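Long-range contact in surface layer protein (Geobacillus stearothermophilus, PDB 2RA1), which forms part of the crystalline cell-surface layer by self-association, its N-terminal part probably attaching the layer to cell-wall polymers: residues A[365-370]-A[395-400]. Sequence-based numbering, arbitrary orientation.
Sequences GFELEF and TVKGTN
Glu369 and Thr395 form a hydrogen-bonded antiparallel pair, with both backbone links made: Glu369 N donates to Thr395 O (2.8 Å, N-H...O 173°) and Thr395 N returns a bond to Glu369 O at 2.9 Å. A water also donates to Glu369 O, so this carbonyl has two partners; the same water is hydrogen-bonded to Thr395 OG1, whose stronger partner is the Thr402 hydroxyl. Two residues along, past the non-hydrogen-bonded pair Leu368-Val396, Lys397 N reaches Glu367 O (2.8 Å) from above the carbonyl plane, a more bent bond (N-H...O 150°), while Val396 CA adds a CA-H...O contact to the same oxygen. On the face carrying the charged side chains, Glu367 and Lys397 run side by side. The lysine chain bends at chi3 (66°), bringing NZ to Glu367 OE2 for a 2.9 Å salt bridge that meets the carboxylate from above its plane. Glu369 crosses the lysine at about a right angle: Glu369 OE2 lies 3.2 Å from Lys397 CG, not at the ammonium, whose charge may still be felt there. After the cis peptide between Lys397 and Gly398, Val396 O accepts from both Thr399 N and Thr399 OG1; OG1 is also hydrogen-bonded to Val401 N. The other face is apolar: Val396 CG1 packs against Phe366 CB and its CG2 against Leu368 CD2 (4.1 Å). Strand 367-372 is outermost in a four-stranded mixed sheet, beside 389-397, in the C-terminal beta domain of this fragment; strand 352-355 packs on the apolar face through Val352 and Val354, and Pro330 also touches Val396.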
loop_
_atom_site.group_PDB
_atom_site.type_symbol
_atom_site.label_atom_id
_atom_site.label_comp_id
_atom_site.label_asym_id
_atom_site.label_seq_id
_atom_site.Cartn_x
_atom_site.Cartn_y
_atom_site.Cartn_z
ATOM N N GLY A 365 -3.294 -35.807 -18.329
ATOM C CA GLY A 365 -2.950 -37.192 -18.074
ATOM C C GLY A 365 -3.628 -38.184 -18.989
ATOM O O GLY A 365 -3.879 -39.320 -18.584
ATOM N N PHE A 366 -3.925 -37.771 -20.218
ATOM C CA PHE A 366 -4.498 -38.691 -21.191
ATOM C C PHE A 366 -4.276 -38.217 -22.617
ATOM O O PHE A 366 -4.125 -37.021 -22.869
ATOM C CB PHE A 366 -5.992 -38.851 -20.951
ATOM C CG PHE A 366 -6.754 -37.580 -21.125
ATOM C CD1 PHE A 366 -7.114 -37.137 -22.393
ATOM C CD2 PHE A 366 -7.084 -36.807 -20.029
ATOM C CE1 PHE A 366 -7.798 -35.960 -22.561
ATOM C CE2 PHE A 366 -7.771 -35.628 -20.185
ATOM C CZ PHE A 366 -8.133 -35.204 -21.456
ATOM N N GLU A 367 -4.286 -39.163 -23.550
ATOM C CA GLU A 367 -4.150 -38.848 -24.964
ATOM C C GLU A 367 -5.470 -38.956 -25.734
ATOM O O GLU A 367 -6.340 -39.783 -25.420
ATOM C CB GLU A 367 -3.085 -39.732 -25.608
ATOM C CG GLU A 367 -1.666 -39.225 -25.396
ATOM C CD GLU A 367 -0.623 -40.122 -26.047
ATOM O OE1 GLU A 367 -0.104 -39.750 -27.128
ATOM O OE2 GLU A 367 -0.332 -41.203 -25.483
ATOM N N LEU A 368 -5.600 -38.113 -26.752
ATOM C CA LEU A 368 -6.786 -38.105 -27.593
ATOM C C LEU A 368 -6.475 -38.513 -29.017
ATOM O O LEU A 368 -5.539 -37.982 -29.629
ATOM C CB LEU A 368 -7.388 -36.711 -27.624
ATOM C CG LEU A 368 -8.123 -36.321 -26.355
ATOM C CD1 LEU A 368 -8.521 -34.854 -26.444
ATOM C CD2 LEU A 368 -9.341 -37.255 -26.147
ATOM N N GLU A 369 -7.272 -39.433 -29.561
ATOM C CA GLU A 369 -7.152 -39.756 -30.971
ATOM C C GLU A 369 -8.459 -39.426 -31.678
ATOM O O GLU A 369 -9.535 -39.588 -31.102
ATOM C CB GLU A 369 -6.728 -41.212 -31.176
ATOM C CG GLU A 369 -7.734 -42.235 -30.698
ATOM C CD GLU A 369 -7.166 -43.643 -30.688
ATOM O OE1 GLU A 369 -7.973 -44.607 -30.689
ATOM O OE2 GLU A 369 -5.915 -43.774 -30.683
ATOM N N PHE A 370 -8.352 -38.941 -32.915
ATOM C CA PHE A 370 -9.502 -38.457 -33.683
ATOM C C PHE A 370 -9.669 -39.145 -35.026
ATOM O O PHE A 370 -8.699 -39.533 -35.672
ATOM C CB PHE A 370 -9.389 -36.949 -33.979
ATOM C CG PHE A 370 -9.404 -36.082 -32.762
ATOM C CD1 PHE A 370 -8.221 -35.678 -32.161
ATOM C CD2 PHE A 370 -10.595 -35.650 -32.224
ATOM C CE1 PHE A 370 -8.234 -34.848 -31.021
ATOM C CE2 PHE A 370 -10.612 -34.823 -31.067
ATOM C CZ PHE A 370 -9.433 -34.433 -30.485
ATOM N N THR A 395 -11.733 -40.121 -29.289
ATOM C CA THR A 395 -11.601 -41.309 -28.466
ATOM C C THR A 395 -10.390 -41.078 -27.579
ATOM O O THR A 395 -9.359 -40.604 -28.053
ATOM C CB THR A 395 -11.393 -42.595 -29.305
ATOM O OG1 THR A 395 -12.542 -42.844 -30.119
ATOM C CG2 THR A 395 -11.196 -43.802 -28.398
ATOM N N VAL A 396 -10.529 -41.365 -26.286
ATOM C CA VAL A 396 -9.396 -41.291 -25.375
ATOM C C VAL A 396 -8.539 -42.517 -25.615
ATOM O O VAL A 396 -8.994 -43.641 -25.416
ATOM C CB VAL A 396 -9.838 -41.297 -23.907
ATOM C CG1 VAL A 396 -8.623 -41.302 -23.007
ATOM C CG2 VAL A 396 -10.704 -40.111 -23.605
ATOM N N LYS A 397 -7.308 -42.312 -26.057
ATOM C CA LYS A 397 -6.459 -43.450 -26.378
ATOM C C LYS A 397 -5.979 -44.090 -25.079
ATOM O O LYS A 397 -5.678 -43.381 -24.115
ATOM C CB LYS A 397 -5.265 -43.008 -27.227
ATOM C CG LYS A 397 -4.475 -44.159 -27.832
ATOM C CD LYS A 397 -3.097 -43.716 -28.310
ATOM C CE LYS A 397 -2.217 -43.286 -27.139
ATOM N NZ LYS A 397 -0.753 -43.290 -27.475
ATOM N N GLY A 398 -5.931 -45.419 -25.023
ATOM C CA GLY A 398 -6.459 -46.301 -26.047
ATOM C C GLY A 398 -7.521 -47.129 -25.341
ATOM O O GLY A 398 -7.571 -48.364 -25.419
ATOM N N THR A 399 -8.355 -46.399 -24.611
ATOM C CA THR A 399 -9.496 -46.927 -23.894
ATOM C C THR A 399 -10.682 -47.020 -24.840
ATOM O O THR A 399 -10.531 -46.886 -26.052
ATOM C CB THR A 399 -9.874 -45.951 -22.806
ATOM O OG1 THR A 399 -10.480 -44.809 -23.417
ATOM C CG2 THR A 399 -8.630 -45.505 -22.064
ATOM N N ASN A 400 -11.870 -47.224 -24.292
ATOM C CA ASN A 400 -13.067 -47.264 -25.121
ATOM C C ASN A 400 -14.026 -46.111 -24.788
ATOM O O ASN A 400 -15.226 -46.159 -25.092
ATOM C CB ASN A 400 -13.746 -48.628 -25.003
ATOM C CG ASN A 400 -13.698 -49.178 -23.589
ATOM O OD1 ASN A 400 -14.278 -48.599 -22.666
ATOM N ND2 ASN A 400 -12.998 -50.302 -23.408
HETATM O O HOH W 1 -11.477 -41.265 -32.576
#